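Side-chain contacts in transcriptional regulator, crp family (Thermotoga maritima, PDB 1O5L), which probably binds DNA and regulates transcription as a dimeric member of the Crp family, with an N-terminal domain of the cyclic nucleotide-binding type: residues I32-H35 / Q36-I40; L99-K103 / E104-D108; F120-D123 / V124-F128; K16-L19 / P20-K23. One frame throughout, in Å; residues are numbered along the deposited sequence.

Contact 1 of 4, residues I32-H35 / Q36-I40; sequences IVKH and QDDPI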
loop_
_atom_site.group_PDB
_atom_site.type_symbol
_atom_site.label_atom_id
_atom_site.label_comp_id
_atom_site.label_asym_id
_atom_site.label_seq_id
_atom_site.Cartn_x
_atom_site.Cartn_y
_atom_site.Cartn_z
ATOM N N ILE A 32 -5.700 -23.190 -11.492
ATOM C CA ILE A 32 -5.962 -22.043 -10.622
ATOM C C ILE A 32 -5.053 -22.032 -9.387
ATOM O O ILE A 32 -5.032 -22.972 -8.605
ATOM C CB ILE A 32 -7.462 -22.010 -10.226
ATOM C CG1 ILE A 32 -8.315 -21.831 -11.492
ATOM C CG2 ILE A 32 -7.735 -20.885 -9.244
ATOM C CD1 ILE A 32 -9.795 -22.050 -11.297
ATOM N N VAL A 33 -4.304 -20.952 -9.221
ATOM C CA VAL A 33 -3.468 -20.779 -8.029
ATOM C C VAL A 33 -4.327 -20.360 -6.812
ATOM O O VAL A 33 -4.216 -20.929 -5.742
ATOM C CB VAL A 33 -2.338 -19.753 -8.297
ATOM C CG1 VAL A 33 -1.446 -19.633 -7.110
ATOM C CG2 VAL A 33 -1.509 -20.173 -9.532
ATOM N N LYS A 34 -5.178 -19.358 -6.997
ATOM C CA LYS A 34 -6.144 -18.937 -5.988
ATOM C C LYS A 34 -7.406 -18.429 -6.678
ATOM O O LYS A 34 -7.369 -17.926 -7.826
ATOM C CB LYS A 34 -5.602 -17.796 -5.136
ATOM C CG LYS A 34 -4.388 -18.099 -4.287
ATOM C CD LYS A 34 -4.750 -18.964 -3.088
ATOM C CE LYS A 34 -3.525 -19.463 -2.366
ATOM N NZ LYS A 34 -3.906 -20.350 -1.232
ATOM N N HIS A 35 -8.525 -18.589 -5.978
ATOM C CA HIS A 35 -9.791 -17.994 -6.377
ATOM C C HIS A 35 -9.955 -16.659 -5.725
ATOM O O HIS A 35 -9.470 -16.424 -4.613
ATOM C CB HIS A 35 -10.977 -18.847 -5.938
ATOM C CG HIS A 35 -11.019 -20.167 -6.611
ATOM N ND1 HIS A 35 -10.365 -21.271 -6.109
ATOM C CD2 HIS A 35 -11.576 -20.548 -7.785
ATOM C CE1 HIS A 35 -10.553 -22.288 -6.932
ATOM N NE2 HIS A 35 -11.287 -21.876 -7.953
ATOM N N GLN A 36 -10.690 -15.817 -6.437
ATOM C CA GLN A 36 -11.196 -14.579 -5.930
ATOM C C GLN A 36 -11.877 -14.878 -4.592
ATOM O O GLN A 36 -12.593 -15.853 -4.476
ATOM C CB GLN A 36 -12.170 -13.988 -6.968
ATOM C CG GLN A 36 -12.701 -12.586 -6.667
ATOM C CD GLN A 36 -13.101 -11.835 -7.947
ATOM O OE1 GLN A 36 -12.443 -11.972 -8.998
ATOM N NE2 GLN A 36 -14.181 -11.056 -7.868
ATOM N N ASP A 37 -11.598 -14.038 -3.594
ATOM C CA ASP A 37 -12.058 -14.189 -2.192
ATOM C C ASP A 37 -11.356 -15.249 -1.304
ATOM O O ASP A 37 -11.682 -15.341 -0.127
ATOM C CB ASP A 37 -13.576 -14.365 -2.118
ATOM C CG ASP A 37 -14.315 -13.260 -2.833
ATOM O OD1 ASP A 37 -13.783 -12.125 -2.891
ATOM O OD2 ASP A 37 -15.427 -13.437 -3.380
ATOM N N ASP A 38 -10.425 -16.035 -1.845
ATOM C CA ASP A 38 -9.636 -16.966 -1.028
ATOM C C ASP A 38 -8.816 -16.166 -0.002
ATOM O O ASP A 38 -8.300 -15.103 -0.340
ATOM C CB ASP A 38 -8.669 -17.799 -1.893
ATOM C CG ASP A 38 -9.359 -18.953 -2.655
ATOM O OD1 ASP A 38 -10.570 -19.192 -2.530
ATOM O OD2 ASP A 38 -8.737 -19.693 -3.432
ATOM N N PRO A 39 -8.702 -16.644 1.241
ATOM C CA PRO A 39 -7.893 -15.939 2.241
ATOM C C PRO A 39 -6.433 -15.919 1.864
ATOM O O PRO A 39 -5.946 -16.860 1.243
ATOM C CB PRO A 39 -8.128 -16.714 3.568
ATOM C CG PRO A 39 -9.113 -17.841 3.274
ATOM C CD PRO A 39 -9.372 -17.843 1.791
ATOM N N ILE A 40 -5.766 -14.804 2.165
ATOM C CA ILE A 40 -4.328 -14.691 1.964
ATOM C C ILE A 40 -3.697 -15.119 3.261
ATOM O O ILE A 40 -3.781 -14.412 4.280
ATOM C CB ILE A 40 -3.891 -13.249 1.609
ATOM C CG1 ILE A 40 -4.616 -12.772 0.356
ATOM C CG2 ILE A 40 -2.344 -13.175 1.478
ATOM C CD1 ILE A 40 -4.108 -11.449 -0.217
HETATM O O HOH W 1 -6.205 -19.421 0.322
#

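Contact 2 of 4, residues L99-K103 / E104-D108; sequences LSIPK and EVFLD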
loop_
_atom_site.group_PDB
_atom_site.type_symbol
_atom_site.label_atom_id
_atom_site.label_comp_id
_atom_site.label_asym_id
_atom_site.label_seq_id
_atom_site.Cartn_x
_atom_site.Cartn_y
_atom_site.Cartn_z
ATOM N N LEU A 99 6.862 -19.622 -4.718
ATOM C CA LEU A 99 7.381 -19.748 -3.368
ATOM C C LEU A 99 6.300 -19.228 -2.427
ATOM O O LEU A 99 5.734 -18.145 -2.666
ATOM C CB LEU A 99 8.657 -18.920 -3.192
ATOM C CG LEU A 99 9.326 -18.807 -1.806
ATOM C CD1 LEU A 99 9.741 -20.163 -1.186
ATOM C CD2 LEU A 99 10.548 -17.864 -1.939
ATOM N N SER A 100 6.056 -19.992 -1.361
ATOM C CA SER A 100 5.023 -19.714 -0.402
ATOM C C SER A 100 5.675 -19.587 0.985
ATOM O O SER A 100 6.135 -20.584 1.547
ATOM C CB SER A 100 4.009 -20.883 -0.410
ATOM O OG SER A 100 2.876 -20.620 0.418
ATOM N N ILE A 101 5.731 -18.371 1.510
ATOM C CA ILE A 101 6.299 -18.099 2.829
ATOM C C ILE A 101 5.191 -17.764 3.844
ATOM O O ILE A 101 4.397 -16.878 3.570
ATOM C CB ILE A 101 7.280 -16.886 2.752
ATOM C CG1 ILE A 101 8.355 -17.128 1.671
ATOM C CG2 ILE A 101 7.909 -16.628 4.103
ATOM C CD1 ILE A 101 9.287 -15.974 1.473
ATOM N N PRO A 102 5.196 -18.396 5.019
ATOM C CA PRO A 102 4.255 -18.047 6.088
ATOM C C PRO A 102 4.349 -16.568 6.472
ATOM O O PRO A 102 5.452 -16.000 6.576
ATOM C CB PRO A 102 4.657 -18.961 7.272
ATOM C CG PRO A 102 5.478 -20.065 6.685
ATOM C CD PRO A 102 6.099 -19.491 5.417
ATOM N N LYS A 103 3.184 -15.945 6.650
ATOM C CA LYS A 103 3.109 -14.519 6.924
ATOM C C LYS A 103 4.003 -14.069 8.097
ATOM O O LYS A 103 4.620 -13.012 8.030
ATOM C CB LYS A 103 1.659 -14.102 7.177
ATOM C CG LYS A 103 1.098 -13.200 6.107
ATOM C CD LYS A 103 -0.208 -12.458 6.550
ATOM C CE LYS A 103 -1.412 -12.938 5.785
ATOM N NZ LYS A 103 -2.646 -12.223 6.231
ATOM N N GLU A 104 4.007 -14.853 9.176
ATOM C CA GLU A 104 4.759 -14.516 10.391
ATOM C C GLU A 104 6.255 -14.551 10.142
ATOM O O GLU A 104 6.984 -13.688 10.651
ATOM C CB GLU A 104 4.423 -15.456 11.567
ATOM C CG GLU A 104 3.000 -15.331 12.101
ATOM C CD GLU A 104 2.618 -13.909 12.551
ATOM O OE1 GLU A 104 3.492 -13.176 13.059
ATOM O OE2 GLU A 104 1.433 -13.520 12.399
ATOM N N VAL A 105 6.699 -15.554 9.379
ATOM C CA VAL A 105 8.064 -15.632 8.941
ATOM C C VAL A 105 8.383 -14.457 7.999
ATOM O O VAL A 105 9.470 -13.848 8.119
ATOM C CB VAL A 105 8.362 -16.978 8.272
ATOM C CG1 VAL A 105 9.779 -17.007 7.721
ATOM C CG2 VAL A 105 8.155 -18.142 9.258
ATOM N N PHE A 106 7.471 -14.120 7.072
ATOM C CA PHE A 106 7.771 -12.981 6.186
ATOM C C PHE A 106 7.951 -11.696 7.013
ATOM O O PHE A 106 8.875 -10.951 6.780
ATOM C CB PHE A 106 6.732 -12.796 5.079
ATOM C CG PHE A 106 7.186 -11.859 3.987
ATOM C CD1 PHE A 106 8.149 -12.262 3.063
ATOM C CD2 PHE A 106 6.670 -10.556 3.890
ATOM C CE1 PHE A 106 8.595 -11.374 2.041
ATOM C CE2 PHE A 106 7.101 -9.667 2.889
ATOM C CZ PHE A 106 8.056 -10.078 1.957
ATOM N N LEU A 107 7.130 -11.486 8.034
ATOM C CA LEU A 107 7.331 -10.338 8.942
ATOM C C LEU A 107 8.699 -10.332 9.633
ATOM O O LEU A 107 9.302 -9.272 9.770
ATOM C CB LEU A 107 6.270 -10.295 10.052
ATOM C CG LEU A 107 4.921 -9.671 9.767
ATOM C CD1 LEU A 107 4.020 -9.980 10.951
ATOM C CD2 LEU A 107 4.985 -8.158 9.524
ATOM N N ASP A 108 9.141 -11.506 10.106
ATOM C CA ASP A 108 10.441 -11.649 10.765
ATOM C C ASP A 108 11.548 -11.231 9.811
ATOM O O ASP A 108 12.456 -10.550 10.225
ATOM C CB ASP A 108 10.724 -13.097 11.232
ATOM C CG ASP A 108 9.776 -13.587 12.313
ATOM O OD1 ASP A 108 9.129 -12.762 12.970
ATOM O OD2 ASP A 108 9.623 -14.798 12.597
#

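Contact 3 of 4, residues F120-D123 / V124-F128; sequences FLKD and VSEHF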
loop_
_atom_site.group_PDB
_atom_site.type_symbol
_atom_site.label_atom_id
_atom_site.label_comp_id
_atom_site.label_asym_id
_atom_site.label_seq_id
_atom_site.Cartn_x
_atom_site.Cartn_y
_atom_site.Cartn_z
ATOM N N PHE A 120 9.810 -4.205 -0.380
ATOM C CA PHE A 120 8.397 -4.480 -0.105
ATOM C C PHE A 120 7.548 -3.207 0.022
ATOM O O PHE A 120 6.470 -3.107 -0.585
ATOM C CB PHE A 120 8.247 -5.332 1.184
ATOM C CG PHE A 120 6.828 -5.788 1.442
ATOM C CD1 PHE A 120 6.222 -6.696 0.592
ATOM C CD2 PHE A 120 6.092 -5.269 2.471
ATOM C CE1 PHE A 120 4.927 -7.098 0.775
ATOM C CE2 PHE A 120 4.759 -5.686 2.671
ATOM C CZ PHE A 120 4.197 -6.606 1.811
ATOM N N LEU A 121 7.996 -2.247 0.826
ATOM C CA LEU A 121 7.226 -1.026 0.999
ATOM C C LEU A 121 7.132 -0.257 -0.347
ATOM O O LEU A 121 6.064 0.301 -0.653
ATOM C CB LEU A 121 7.802 -0.143 2.089
ATOM C CG LEU A 121 7.776 -0.632 3.538
ATOM C CD1 LEU A 121 8.523 0.383 4.395
ATOM C CD2 LEU A 121 6.350 -0.853 4.077
ATOM N N LYS A 122 8.227 -0.273 -1.134
ATOM C CA LYS A 122 8.253 0.273 -2.492
ATOM C C LYS A 122 7.262 -0.415 -3.449
ATOM O O LYS A 122 6.568 0.248 -4.226
ATOM C CB LYS A 122 9.673 0.197 -3.078
ATOM C CG LYS A 122 9.876 0.961 -4.408
ATOM C CD LYS A 122 11.344 0.888 -4.932
ATOM C CE LYS A 122 11.456 1.549 -6.330
ATOM N NZ LYS A 122 12.874 1.850 -6.789
ATOM N N ASP A 123 7.195 -1.740 -3.381
ATOM C CA ASP A 123 6.278 -2.520 -4.214
ATOM C C ASP A 123 4.809 -2.158 -3.944
ATOM O O ASP A 123 4.019 -1.927 -4.870
ATOM C CB ASP A 123 6.493 -4.006 -3.948
ATOM C CG ASP A 123 5.646 -4.901 -4.828
ATOM O OD1 ASP A 123 4.435 -5.102 -4.676
ATOM O OD2 ASP A 123 6.180 -5.492 -5.758
ATOM N N VAL A 124 4.466 -2.121 -2.669
ATOM C CA VAL A 124 3.120 -1.800 -2.242
ATOM C C VAL A 124 2.746 -0.343 -2.590
ATOM O O VAL A 124 1.615 -0.091 -3.067
ATOM C CB VAL A 124 2.936 -2.079 -0.722
ATOM C CG1 VAL A 124 1.622 -1.563 -0.233
ATOM C CG2 VAL A 124 3.049 -3.561 -0.461
ATOM N N SER A 125 3.679 0.593 -2.363
ATOM C CA SER A 125 3.438 2.011 -2.658
ATOM C C SER A 125 3.287 2.344 -4.147
ATOM O O SER A 125 2.482 3.203 -4.519
ATOM C CB SER A 125 4.517 2.884 -2.038
ATOM O OG SER A 125 4.609 2.564 -0.660
ATOM N N GLU A 126 4.089 1.693 -4.974
ATOM C CA GLU A 126 4.011 1.852 -6.428
ATOM C C GLU A 126 2.693 1.324 -6.981
ATOM O O GLU A 126 2.095 1.937 -7.861
ATOM C CB GLU A 126 5.210 1.176 -7.135
ATOM C CG GLU A 126 6.475 2.025 -7.147
ATOM C CD GLU A 126 6.220 3.356 -7.819
ATOM O OE1 GLU A 126 5.933 3.352 -9.028
ATOM O OE2 GLU A 126 6.245 4.402 -7.137
ATOM N N HIS A 127 2.222 0.200 -6.444
ATOM C CA HIS A 127 0.922 -0.333 -6.850
ATOM C C HIS A 127 -0.202 0.574 -6.397
ATOM O O HIS A 127 -1.198 0.732 -7.090
ATOM C CB HIS A 127 0.709 -1.768 -6.334
ATOM C CG HIS A 127 1.367 -2.812 -7.178
ATOM N ND1 HIS A 127 2.548 -3.424 -6.819
ATOM C CD2 HIS A 127 1.035 -3.320 -8.388
ATOM C CE1 HIS A 127 2.910 -4.271 -7.766
ATOM N NE2 HIS A 127 2.009 -4.228 -8.727
ATOM N N PHE A 128 -0.054 1.129 -5.200
ATOM C CA PHE A 128 -1.018 2.084 -4.687
ATOM C C PHE A 128 -1.103 3.353 -5.550
ATOM O O PHE A 128 -2.177 3.821 -5.855
ATOM C CB PHE A 128 -0.669 2.475 -3.266
ATOM C CG PHE A 128 -1.677 3.384 -2.625
ATOM C CD1 PHE A 128 -3.001 3.026 -2.530
ATOM C CD2 PHE A 128 -1.313 4.610 -2.144
ATOM C CE1 PHE A 128 -3.920 3.863 -1.930
ATOM C CE2 PHE A 128 -2.254 5.447 -1.546
ATOM C CZ PHE A 128 -3.537 5.064 -1.437
#

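Contact 4 of 4, residues K16-L19 / P20-K23; sequences KKLL and PCGK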
loop_
_atom_site.group_PDB
_atom_site.type_symbol
_atom_site.label_atom_id
_atom_site.label_comp_id
_atom_site.label_asym_id
_atom_site.label_seq_id
_atom_site.Cartn_x
_atom_site.Cartn_y
_atom_site.Cartn_z
ATOM N N LYS A 16 14.829 -14.574 -5.035
ATOM C CA LYS A 16 15.168 -16.001 -4.997
ATOM C C LYS A 16 16.042 -16.393 -3.795
ATOM O O LYS A 16 16.123 -17.581 -3.431
ATOM C CB LYS A 16 15.818 -16.448 -6.323
ATOM C CG LYS A 16 14.831 -16.501 -7.490
ATOM C CD LYS A 16 15.428 -17.180 -8.741
ATOM C CE LYS A 16 14.373 -17.366 -9.846
ATOM N NZ LYS A 16 14.790 -18.380 -10.856
ATOM N N LYS A 17 16.693 -15.404 -3.183
ATOM C CA LYS A 17 17.421 -15.611 -1.925
ATOM C C LYS A 17 16.514 -16.055 -0.755
ATOM O O LYS A 17 17.005 -16.633 0.225
ATOM C CB LYS A 17 18.183 -14.349 -1.533
ATOM C CG LYS A 17 19.347 -14.046 -2.432
ATOM C CD LYS A 17 20.039 -12.740 -2.030
ATOM C CE LYS A 17 21.217 -12.463 -2.944
ATOM N NZ LYS A 17 21.952 -11.225 -2.542
ATOM N N LEU A 18 15.208 -15.807 -0.871
ATOM C CA LEU A 18 14.258 -16.278 0.135
ATOM C C LEU A 18 13.790 -17.718 -0.052
ATOM O O LEU A 18 12.973 -18.177 0.733
ATOM C CB LEU A 18 13.038 -15.363 0.227
ATOM C CG LEU A 18 13.291 -13.854 0.430
ATOM C CD1 LEU A 18 11.991 -13.049 0.515
ATOM C CD2 LEU A 18 14.159 -13.588 1.615
ATOM N N LEU A 19 14.324 -18.447 -1.041
ATOM C CA LEU A 19 13.915 -19.840 -1.266
ATOM C C LEU A 19 13.914 -20.738 0.007
ATOM O O LEU A 19 13.012 -21.526 0.180
ATOM C CB LEU A 19 14.765 -20.490 -2.372
ATOM C CG LEU A 19 14.277 -20.326 -3.811
ATOM C CD1 LEU A 19 15.368 -20.682 -4.845
ATOM C CD2 LEU A 19 13.037 -21.176 -4.042
ATOM N N PRO A 20 14.908 -20.612 0.883
ATOM C CA PRO A 20 14.970 -21.421 2.100
ATOM C C PRO A 20 13.821 -21.206 3.113
ATOM O O PRO A 20 13.588 -22.049 3.982
ATOM C CB PRO A 20 16.296 -20.970 2.750
ATOM C CG PRO A 20 17.088 -20.332 1.654
ATOM C CD PRO A 20 16.056 -19.689 0.788
ATOM N N CYS A 21 13.136 -20.082 2.967
ATOM C CA CYS A 21 12.126 -19.580 3.892
ATOM C C CYS A 21 10.723 -20.143 3.641
ATOM O O CYS A 21 9.805 -19.888 4.399
ATOM C CB CYS A 21 12.070 -18.050 3.748
ATOM S SG CYS A 21 13.694 -17.282 3.977
ATOM N N GLY A 22 10.551 -20.911 2.580
ATOM C CA GLY A 22 9.206 -21.308 2.198
ATOM C C GLY A 22 9.148 -22.593 1.433
ATOM O O GLY A 22 10.178 -23.158 1.115
ATOM N N LYS A 23 7.937 -23.057 1.160
ATOM C CA LYS A 23 7.744 -24.207 0.308
ATOM C C LYS A 23 7.550 -23.798 -1.144
ATOM O O LYS A 23 7.143 -22.685 -1.446
ATOM C CB LYS A 23 6.573 -25.075 0.783
ATOM C CG LYS A 23 5.198 -24.442 0.698
ATOM C CD LYS A 23 4.135 -25.420 1.240
ATOM C CE LYS A 23 2.717 -24.793 1.251
ATOM N NZ LYS A 23 1.683 -25.824 0.863
#

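Contact 1 of 4, residues I32-H35 / Q36-I40
Asp38 folds back on His35, and its carboxylate takes the backbone N-H of that residue. His35 N donates to Asp38 OD2 at 2.8 Å, with an N-H...O angle of 162°. The donor comes from above the carboxylate plane, 67° out of it. In return Asp38 N donates to His35 O at 3.0 Å, which closes a type II beta turn from His35 to Asp38. CG of Asp38 lies anti to its own carbonyl carbon, beside the backbone N (chi1 -77°), and this carries OD2 back across the turn. Asp38 OD1 lies 3.4 Å from His35 CB. The His35 imidazole is steeply inclined to the carboxylate, and OD2 sits at the ring edge, 3.5 Å from His35 ND1. Over one face of the same ring lies Ile32 CG2, 3.8 Å above its centre. Lys34 crosses Asp38 at a slant, its CB 4.0 Å from Asp38 OD2. One water takes a bond from Lys34 NZ and gives one to Pro39 O. An alanine in place of Asp38 would probably leave His35 N without its side-chain acceptor and the turn held by fewer bonds. Farther out, Gln36 N bonds Asn89 OD1, Gln36 OE1 accepts from Val56 N, and Val33 and Lys34 face Val90 as a classic beta bulge. The nearby lysine and backbone N-H are likely to favour a charged carboxylate in this turn after strand 32-34.

Contact 2 of 4, residues L99-K103 / E104-D108
A strand-to-helix junction joins residues 99-103 to 104-108, where strand 96-102 of the beta domain runs into helix 103-112. The two short axes stand 84° apart, so the chain turns nearly square. Pro102 is the N-cap residue. Its carbonyl O accepts from Phe106 N at 2.8 Å, nearly in line with the C=O bond. Lys103 O takes Leu107 N at 2.9 Å, and the helix is under way. Ile101 fills the inner corner. Its CG2, anti to the backbone N, is turned to the helix start, where it touches Val105 CG1 at 4.1 Å and Phe106 CB at the same distance. Ile101 CD1 reaches the edge of the Phe106 ring, 4.2 Å from Phe106 CD1. On the outer side Pro102 and Val105 lie side by side, with Pro102 CB 4.1 Å from Val105 CG2. The Phe106 ring goes on to meet Phe120 edge-to-face. Lys103 NZ bonds Ile79 O. Glu104 and Asp108 both form salt bridges with Arg114 of the second subunit. The corner is thus apolar within and charged without: carbon contacts pack the helix start against its strand, while two acids probably draw the partner arginine to the dimer interface.

Contact 3 of 4, residues F120-D123 / V124-F128
Asp123 and His127 meet one turn apart on helix 114-139. Asp123 CB lies close to the next peptide. CG is anti to the backbone N (chi1 -176°), which swings the carboxylate along the helix toward His127. OD1 lies 3.3 Å from His127 ND1 in a weak bond, and 3.5 Å from CE1; its stronger partner is Ser76 OG. Asp123 OD2 approaches His127 only at CE1, 4.0 Å away. The carboxylate and imidazole planes are 43° apart. The firmer bond from His127 ND1 goes to Asp123 O, at 2.9 Å. His127 N also donates to Asp123 O, from the opposite face of the carbonyl plane, so two N-H groups grip one oxygen. Ser125 repeats the pattern: OG donates to Leu121 O at 2.7 Å, and Ser125 N donates to it from the other face. Here OG lies anti to the carbonyl carbon (chi1 -53°), beside its own N and within reach of that oxygen. On a third side Val124 CG2 sits over one face of the Phe120 ring, a CH-pi contact 4.2 Å from the centroid. Val124 also packs on Val124 of the second subunit. An alanine at Asp123 would probably leave Ser76 OG without this acceptor and take from His127 ND1 its weak second acceptor. As in other Crp-family dimers, this long helix faces its mate. The chemistry implies a helix whose side-chain N-H and hydroxyl groups add second bonds to Leu121 O and Asp123 O, carbonyls that its backbone already uses.

Contact 4 of 4, residues K16-L19 / P20-K23
Leu18 and Cys21 form the tight side of this turn. Cys21 N donates to Leu18 O at 2.9 Å, with the donor above the carbonyl plane, 44° out of it. The Cys21 side chain folds over the same oxygen. Its CB lies 3.1 Å from Leu18 O and its SG 3.4 Å. SG lies beside the backbone N (chi1 -55°), on the side where that N-H meets Leu18 O. SG also touches Leu18 CB at 4.3 Å. The buried Leu18 side chain points away from 20-23, to pack on Leu99, Ile101, Phe106 and Leu109. Cys21 also meets Leu109. The other side is looser. Leu19 and Pro20 are exposed, and they meet mainly as chain neighbours, with Leu19 CB 3.5 Å from Pro20 CD. Lys17 adds only its carbonyl O, 3.2 Å from Pro20 CD. Proline has no N-H to give at this point. Gly22 N makes a weak bond to Leu19 O at 3.5 Å, and there the coil opens out. Lys23 then leaves to pair with Ser100. Bonds from residue i+3 back to i, as from Cys21 to Leu18, are the signature of a 3-10 helix, which here leads into strand 23-27 of the beta domain.

Along the chain the order is contact 4, contact 1, contact 2, contact 3. Contacts 4 and 2 are neighbours, with centres about 10 Å apart; strand 23-27 pairs with strand 96-102 beside them. Contact 1 lies at the end of strand 32-34, in the other sheet, about 17 Å from contact 2 between centres; Lys103 and Ile40 bring the two into touch. Contact 3, on helix 114-139, is about 18 Å from contact 2, and the rings of Phe106 and Phe120 bridge them. Contacts 2 and 3 both reach the second subunit. Together they trace a path from the surface of the beta domain, through helix 103-112, to the dimer helix.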